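Local coordinates for protein beta-galactosidase (Trichoderma reesei, PDB 3OGS) that probably hydrolyses terminal non-reducing beta-D-galactose residues in beta-D-galactosides, as a glycoside hydrolase of family 35, at residues Glu46-Arg51 with Ile321-Gly326; Ser74-Trp79 with Pro117-Glu122. All coordinates share one frame; numbering follows the deposited sequence.

Contact 1: Glu46-Arg51 with Ile321-Gly326; sequences EVHPFR and IYMTFG. With IPT (1-methylethyl 1-thio-beta-D-galactopyranoside), chain E.
Backbone bonds join Glu-46 to strand 318-322 and the turn after it: Glu-46 N donates to Ile-321 O (3.0 Å), and Thr-324 N returns a bond to Glu-46 O (3.2 Å). Thr-324 OG1 grips Ile-321 O from the face opposite Glu-46 N, and one water ties His-48 N to Phe-325 O. Met-323, bent at chi2 (-54°) and chi3 (-71°), sets CE over the centre of the His-48 ring, 3.4 Å from its centroid, a CH-pi contact. In the imidazole plane, NE2 donates to the anti lone pair of Glu-46 OE2 (2.8 Å) and ND1 accepts from Arg-51 NH1 (3.0 Å), which fixes the ring's rotation. With an alanine in place of His-48, Met-323 CE would probably lose the ring face it rests on, and Glu-46 OE2 and Arg-51 NH1 would each lose a partner. Glu-46 OE2 also salt-bridges Arg-114, OE1 bonds to Ser-74, and Arg-51 NH2 to Asn-329. Glu-46 CD lies 3.7 Å from Tyr-322 CD2, carboxylate and ring planes 39° apart, and Tyr-322 CE1 3.5 Å from O6 of the bound thiogalactoside. The contact continues the parallel pairing of TIM-barrel strands 38-46 and 318-322 past their C-terminal ends, with helix 58-66 against Val-47, Thr-324 and Phe-325.

Contact 2: Ser74-Trp79 with Pro117-Glu122; sequences SFYVDW and PYINAE. With IPT (1-methylethyl 1-thio-beta-D-galactopyranoside), chain E.
Tyr-76 turns CG away from its carbonyl carbon (chi1 -74°), which carries the phenol toward the loop 117-122, while Ile-119 places CG1 between its backbone N and carbonyl carbon (chi1 63°), a setting that puts CG2 at the ring and sends CD1 toward Tyr-76 CB. The two side chains run past each other in opposite directions. Ile-119 CB sits over one face of the phenol, offset toward the rim, in a CH-pi contact 3.8 Å from the Tyr-76 ring centroid, and Ile-119 CG2 presses on Tyr-76 CD1 at 3.5 Å. On the CD2 side of the ring, Ala-121 CB meets Tyr-76 CE2 at 3.6 Å. Farther along, Pro-117, which follows a cis peptide bond, packs its CB against Trp-79 CE3. Here the polar link is a water, which donates to Val-77 O and Pro-117 O and accepts from Trp-79 N.

The packing lines one side of the galactose pocket. The thiogalactoside gives a hydrogen bond from its O3 to Tyr-76 OH (2.8 Å), a hydroxyl also bonded to Asn-179, and Ala-121 N donates to the same O3 (3.0 Å). Its O4 is gripped by Asn-120 ND2 (2.9 Å) and donates to Glu-122 OE2 (2.6 Å), while O6 donates to Glu-122 OE1. Within the barrel, the contact joins the C-terminal end of strand 72-76 and the loop after it to the loop that follows strand 110-116, with helix 144-163 packed against Val-77, Trp-79 and Pro-117.

Both contacts are buried and belong to the same barrel sheet, in which strand 38-46 lies between 318-322 and 72-76, and 110-116 follows. Contact 2 is nested in sequence inside the loop closed by contact 1. They meet directly: Val-47 N and Ser-74 O are probably hydrogen-bonded, and His-48 NE2 packs on Tyr-76 CD2, which places the imidazole in a second shell behind a galactose-binding tyrosine. Their chemistry differs accordingly. Contact 1, close to the centre of the chain, combines direct backbone bonds with a charged and aromatic network, whereas contact 2 joins its segments through apolar packing and a water and turns several of its polar groups, among them Tyr-76 OH and the Glu-122 carboxylate, to the sugar.

Contact 1: Glu46-Arg51 with Ile321-Gly326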
loop_
_atom_site.group_PDB
_atom_site.type_symbol
_atom_site.label_atom_id
_atom_site.label_comp_id
_atom_site.label_asym_id
_atom_site.label_seq_id
_atom_site.Cartn_x
_atom_site.Cartn_y
_atom_site.Cartn_z
ATOM N N GLU A 46 -3.429 5.300 2.174
ATOM C CA GLU A 46 -3.860 4.465 1.022
ATOM C C GLU A 46 -3.853 2.950 1.328
ATOM O O GLU A 46 -2.831 2.467 1.821
ATOM C CB GLU A 46 -2.932 4.743 -0.209
ATOM C CG GLU A 46 -3.473 4.096 -1.546
ATOM C CD GLU A 46 -4.403 5.013 -2.413
ATOM O OE1 GLU A 46 -4.708 6.230 -2.067
ATOM O OE2 GLU A 46 -4.804 4.509 -3.501
ATOM N N VAL A 47 -4.955 2.215 1.052
ATOM C CA VAL A 47 -5.077 0.733 1.212
ATOM C C VAL A 47 -5.836 0.202 -0.047
ATOM O O VAL A 47 -6.854 0.812 -0.486
ATOM C CB VAL A 47 -5.911 0.334 2.474
ATOM C CG1 VAL A 47 -6.226 -1.194 2.560
ATOM C CG2 VAL A 47 -5.295 0.908 3.834
ATOM N N HIS A 48 -5.390 -0.898 -0.655
ATOM C CA HIS A 48 -6.026 -1.408 -1.855
ATOM C C HIS A 48 -6.735 -2.761 -1.551
ATOM O O HIS A 48 -6.014 -3.792 -1.381
ATOM C CB HIS A 48 -5.012 -1.544 -3.092
ATOM C CG HIS A 48 -4.391 -0.230 -3.527
ATOM N ND1 HIS A 48 -3.235 -0.150 -4.284
ATOM C CD2 HIS A 48 -4.804 1.056 -3.354
ATOM C CE1 HIS A 48 -2.925 1.118 -4.519
ATOM N NE2 HIS A 48 -3.867 1.882 -3.963
ATOM N N PRO A 49 -8.106 -2.791 -1.521
ATOM C CA PRO A 49 -8.794 -4.051 -1.089
ATOM C C PRO A 49 -8.424 -5.288 -1.874
ATOM O O PRO A 49 -8.300 -6.408 -1.298
ATOM C CB PRO A 49 -10.296 -3.762 -1.183
ATOM C CG PRO A 49 -10.498 -2.505 -1.999
ATOM C CD PRO A 49 -9.050 -1.721 -1.932
ATOM N N PHE A 50 -8.195 -5.122 -3.181
ATOM C CA PHE A 50 -7.814 -6.278 -4.034
ATOM C C PHE A 50 -6.432 -6.909 -3.730
ATOM O O PHE A 50 -6.108 -8.002 -4.231
ATOM C CB PHE A 50 -7.986 -5.907 -5.567
ATOM C CG PHE A 50 -7.166 -4.666 -5.997
ATOM C CD1 PHE A 50 -5.804 -4.790 -6.322
ATOM C CD2 PHE A 50 -7.757 -3.385 -6.054
ATOM C CE1 PHE A 50 -5.008 -3.624 -6.687
ATOM C CE2 PHE A 50 -6.963 -2.227 -6.449
ATOM C CZ PHE A 50 -5.600 -2.373 -6.727
ATOM N N ARG A 51 -5.558 -6.196 -2.994
ATOM C CA ARG A 51 -4.232 -6.726 -2.606
ATOM C C ARG A 51 -4.234 -7.438 -1.208
ATOM O O ARG A 51 -3.181 -7.877 -0.741
ATOM C CB ARG A 51 -3.161 -5.526 -2.682
ATOM C CG ARG A 51 -2.758 -5.094 -4.160
ATOM C CD ARG A 51 -1.844 -3.834 -4.201
ATOM N NE ARG A 51 -0.965 -3.837 -5.385
ATOM C CZ ARG A 51 -0.763 -2.819 -6.233
ATOM N NH1 ARG A 51 -1.459 -1.641 -6.163
ATOM N NH2 ARG A 51 0.157 -2.995 -7.207
ATOM N N ILE A 321 -1.408 9.644 2.339
ATOM C CA ILE A 321 -0.061 8.988 2.316
ATOM C C ILE A 321 -0.111 7.709 1.423
ATOM O O ILE A 321 -0.819 6.703 1.754
ATOM C CB ILE A 321 0.477 8.703 3.800
ATOM C CG1 ILE A 321 0.548 9.976 4.682
ATOM C CG2 ILE A 321 1.892 7.883 3.719
ATOM C CD1 ILE A 321 1.453 11.117 3.992
ATOM N N TYR A 322 0.571 7.762 0.231
ATOM C CA TYR A 322 0.568 6.635 -0.761
ATOM C C TYR A 322 1.926 5.864 -0.687
ATOM O O TYR A 322 2.962 6.542 -0.966
ATOM C CB TYR A 322 0.337 7.150 -2.214
ATOM C CG TYR A 322 0.180 6.055 -3.272
ATOM C CD1 TYR A 322 1.248 5.207 -3.609
ATOM C CD2 TYR A 322 -1.086 5.821 -3.905
ATOM C CE1 TYR A 322 1.099 4.103 -4.537
ATOM C CE2 TYR A 322 -1.240 4.736 -4.855
ATOM C CZ TYR A 322 -0.139 3.852 -5.146
ATOM O OH TYR A 322 -0.313 2.775 -6.050
ATOM N N MET A 323 2.044 4.597 -0.247
ATOM C CA MET A 323 1.003 3.646 0.385
ATOM C C MET A 323 1.109 3.806 1.957
ATOM O O MET A 323 2.165 4.252 2.463
ATOM C CB MET A 323 1.463 2.234 0.078
ATOM C CG MET A 323 1.278 1.902 -1.510
ATOM S SD MET A 323 -0.458 2.195 -2.129
ATOM C CE MET A 323 -1.555 0.844 -1.412
ATOM N N THR A 324 0.051 3.465 2.713
ATOM C CA THR A 324 0.136 3.275 4.189
ATOM C C THR A 324 0.191 1.760 4.492
ATOM O O THR A 324 0.946 1.345 5.399
ATOM C CB THR A 324 -1.034 4.000 4.880
ATOM O OG1 THR A 324 -0.883 5.452 4.590
ATOM C CG2 THR A 324 -1.074 3.797 6.412
ATOM N N PHE A 325 -0.643 0.926 3.812
ATOM C CA PHE A 325 -0.446 -0.503 3.845
ATOM C C PHE A 325 -0.500 -0.955 2.363
ATOM O O PHE A 325 -1.488 -0.709 1.679
ATOM C CB PHE A 325 -1.612 -1.216 4.633
ATOM C CG PHE A 325 -1.655 -2.717 4.395
ATOM C CD1 PHE A 325 -0.648 -3.571 4.933
ATOM C CD2 PHE A 325 -2.693 -3.284 3.595
ATOM C CE1 PHE A 325 -0.692 -5.023 4.652
ATOM C CE2 PHE A 325 -2.776 -4.682 3.325
ATOM C CZ PHE A 325 -1.781 -5.583 3.853
ATOM N N GLY A 326 0.516 -1.698 1.922
ATOM C CA GLY A 326 0.608 -2.069 0.465
ATOM C C GLY A 326 0.072 -3.427 0.149
ATOM O O GLY A 326 -0.505 -3.576 -0.912
HETATM C C1 IPT E . 1.330 8.110 -9.305
HETATM C C2 IPT E . 0.114 7.248 -9.739
HETATM O O2 IPT E . -1.099 8.047 -9.597
HETATM C C3 IPT E . -0.098 6.055 -8.798
HETATM O O3 IPT E . -1.154 5.202 -9.287
HETATM C C4 IPT E . 1.193 5.197 -8.603
HETATM O O4 IPT E . 1.498 4.647 -9.930
HETATM C C5 IPT E . 2.352 6.165 -8.102
HETATM O O5 IPT E . 2.438 7.232 -9.091
HETATM C C6 IPT E . 3.722 5.453 -7.923
HETATM O O6 IPT E . 3.683 4.376 -6.952
HETATM S S1 IPT E . 1.718 9.222 -10.667
HETATM C "C1'" IPT E . 2.999 10.094 -9.756
HETATM C "C2'" IPT E . 4.480 9.901 -10.159
HETATM C "C3'" IPT E . 2.692 11.569 -9.719
HETATM O O HOH W 1 -2.931 -2.296 -0.080
#

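Contact 2: Ser74-Trp79 with Pro117-Glu122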
loop_
_atom_site.group_PDB
_atom_site.type_symbol
_atom_site.label_atom_id
_atom_site.label_comp_id
_atom_site.label_asym_id
_atom_site.label_seq_id
_atom_site.Cartn_x
_atom_site.Cartn_y
_atom_site.Cartn_z
ATOM N N SER A 74 -7.960 5.966 1.564
ATOM C CA SER A 74 -8.153 6.162 0.079
ATOM C C SER A 74 -7.933 4.827 -0.550
ATOM O O SER A 74 -7.012 4.104 -0.072
ATOM C CB SER A 74 -7.076 7.178 -0.382
ATOM O OG SER A 74 -7.119 7.280 -1.808
ATOM N N PHE A 75 -8.727 4.439 -1.599
ATOM C CA PHE A 75 -8.612 3.098 -2.207
ATOM C C PHE A 75 -8.855 3.140 -3.740
ATOM O O PHE A 75 -9.776 3.872 -4.202
ATOM C CB PHE A 75 -9.567 2.000 -1.544
ATOM C CG PHE A 75 -11.067 2.186 -1.788
ATOM C CD1 PHE A 75 -11.875 3.102 -1.051
ATOM C CD2 PHE A 75 -11.699 1.454 -2.860
ATOM C CE1 PHE A 75 -13.295 3.215 -1.313
ATOM C CE2 PHE A 75 -13.098 1.545 -3.133
ATOM C CZ PHE A 75 -13.890 2.503 -2.410
ATOM N N TYR A 76 -8.078 2.338 -4.488
ATOM C CA TYR A 76 -8.381 2.014 -5.925
ATOM C C TYR A 76 -9.368 0.808 -6.040
ATOM O O TYR A 76 -9.394 -0.067 -5.113
ATOM C CB TYR A 76 -7.089 1.677 -6.771
ATOM C CG TYR A 76 -6.206 2.907 -7.139
ATOM C CD1 TYR A 76 -6.781 4.097 -7.724
ATOM C CD2 TYR A 76 -4.829 2.851 -6.984
ATOM C CE1 TYR A 76 -5.894 5.215 -8.135
ATOM C CE2 TYR A 76 -3.957 3.913 -7.392
ATOM C CZ TYR A 76 -4.515 5.101 -7.944
ATOM O OH TYR A 76 -3.628 6.131 -8.313
ATOM N N VAL A 77 -10.003 0.699 -7.226
ATOM C CA VAL A 77 -10.658 -0.544 -7.656
ATOM C C VAL A 77 -9.990 -0.938 -9.004
ATOM O O VAL A 77 -9.765 -0.037 -9.877
ATOM C CB VAL A 77 -12.207 -0.334 -7.826
ATOM C CG1 VAL A 77 -12.891 -1.662 -8.282
ATOM C CG2 VAL A 77 -12.916 0.209 -6.487
ATOM N N ASP A 78 -9.665 -2.229 -9.169
ATOM C CA ASP A 78 -8.999 -2.768 -10.393
ATOM C C ASP A 78 -10.078 -3.377 -11.351
ATOM O O ASP A 78 -10.605 -4.509 -11.085
ATOM C CB ASP A 78 -7.905 -3.800 -9.949
ATOM C CG ASP A 78 -6.973 -4.219 -11.060
ATOM O OD1 ASP A 78 -7.249 -3.936 -12.285
ATOM O OD2 ASP A 78 -5.959 -4.951 -10.724
ATOM N N TRP A 79 -10.438 -2.633 -12.432
ATOM C CA TRP A 79 -11.346 -3.077 -13.530
ATOM C C TRP A 79 -11.017 -4.478 -14.107
ATOM O O TRP A 79 -11.946 -5.362 -14.242
ATOM C CB TRP A 79 -11.434 -1.958 -14.645
ATOM C CG TRP A 79 -12.264 -2.213 -15.896
ATOM C CD1 TRP A 79 -13.329 -3.185 -16.089
ATOM C CD2 TRP A 79 -12.222 -1.429 -17.110
ATOM N NE1 TRP A 79 -13.844 -3.026 -17.370
ATOM C CE2 TRP A 79 -13.135 -2.017 -18.025
ATOM C CE3 TRP A 79 -11.366 -0.376 -17.567
ATOM C CZ2 TRP A 79 -13.353 -1.481 -19.330
ATOM C CZ3 TRP A 79 -11.578 0.155 -18.916
ATOM C CH2 TRP A 79 -12.540 -0.425 -19.765
ATOM N N PRO A 117 -11.878 4.705 -14.711
ATOM C CA PRO A 117 -11.423 3.357 -15.121
ATOM C C PRO A 117 -9.930 3.121 -15.175
ATOM O O PRO A 117 -9.509 1.993 -14.940
ATOM C CB PRO A 117 -12.004 3.195 -16.581
ATOM C CG PRO A 117 -12.994 4.219 -16.728
ATOM C CD PRO A 117 -12.814 5.304 -15.693
ATOM N N TYR A 118 -9.115 4.095 -15.572
ATOM C CA TYR A 118 -7.626 3.927 -15.538
ATOM C C TYR A 118 -7.067 4.284 -14.115
ATOM O O TYR A 118 -7.390 5.374 -13.625
ATOM C CB TYR A 118 -6.958 4.896 -16.578
ATOM C CG TYR A 118 -5.464 4.609 -16.690
ATOM C CD1 TYR A 118 -5.033 3.370 -17.221
ATOM C CD2 TYR A 118 -4.498 5.506 -16.159
ATOM C CE1 TYR A 118 -3.671 3.006 -17.294
ATOM C CE2 TYR A 118 -3.128 5.153 -16.195
ATOM C CZ TYR A 118 -2.721 3.914 -16.772
ATOM O OH TYR A 118 -1.394 3.535 -16.787
ATOM N N ILE A 119 -6.259 3.410 -13.484
ATOM C CA ILE A 119 -5.738 3.638 -12.068
ATOM C C ILE A 119 -4.164 3.728 -11.968
ATOM O O ILE A 119 -3.640 4.292 -11.010
ATOM C CB ILE A 119 -6.287 2.594 -10.978
ATOM C CG1 ILE A 119 -5.848 1.102 -11.276
ATOM C CG2 ILE A 119 -7.826 2.801 -10.806
ATOM C CD1 ILE A 119 -6.117 0.161 -10.019
ATOM N N ASN A 120 -3.451 3.276 -13.009
ATOM C CA ASN A 120 -1.932 3.142 -13.043
ATOM C C ASN A 120 -1.545 2.116 -11.893
ATOM O O ASN A 120 -1.708 0.931 -12.123
ATOM C CB ASN A 120 -1.215 4.562 -12.973
ATOM C CG ASN A 120 0.186 4.566 -13.586
ATOM O OD1 ASN A 120 0.307 4.298 -14.812
ATOM N ND2 ASN A 120 1.243 4.870 -12.795
ATOM N N ALA A 121 -1.119 2.563 -10.686
ATOM C CA ALA A 121 -1.031 1.701 -9.446
ATOM C C ALA A 121 -0.045 0.538 -9.467
ATOM O O ALA A 121 -0.035 -0.287 -8.514
ATOM C CB ALA A 121 -2.487 1.142 -9.065
ATOM N N GLU A 122 0.870 0.546 -10.460
ATOM C CA GLU A 122 1.759 -0.609 -10.660
ATOM C C GLU A 122 1.003 -1.947 -10.785
ATOM O O GLU A 122 1.527 -3.004 -10.406
ATOM C CB GLU A 122 2.873 -0.670 -9.534
ATOM C CG GLU A 122 3.995 0.519 -9.670
ATOM C CD GLU A 122 3.454 1.913 -9.222
ATOM O OE1 GLU A 122 3.070 1.993 -8.033
ATOM O OE2 GLU A 122 3.416 2.895 -10.047
HETATM C C1 IPT E . 1.330 8.110 -9.305
HETATM C C2 IPT E . 0.114 7.248 -9.739
HETATM O O2 IPT E . -1.099 8.047 -9.597
HETATM C C3 IPT E . -0.098 6.055 -8.798
HETATM O O3 IPT E . -1.154 5.202 -9.287
HETATM C C4 IPT E . 1.193 5.197 -8.603
HETATM O O4 IPT E . 1.498 4.647 -9.930
HETATM C C5 IPT E . 2.352 6.165 -8.102
HETATM O O5 IPT E . 2.438 7.232 -9.091
HETATM C C6 IPT E . 3.722 5.453 -7.923
HETATM O O6 IPT E . 3.683 4.376 -6.952
HETATM S S1 IPT E . 1.718 9.222 -10.667
HETATM C "C1'" IPT E . 2.999 10.094 -9.756
HETATM C "C2'" IPT E . 4.480 9.901 -10.159
HETATM C "C3'" IPT E . 2.692 11.569 -9.719
HETATM O O HOH W 2 -9.162 -0.010 -12.723
#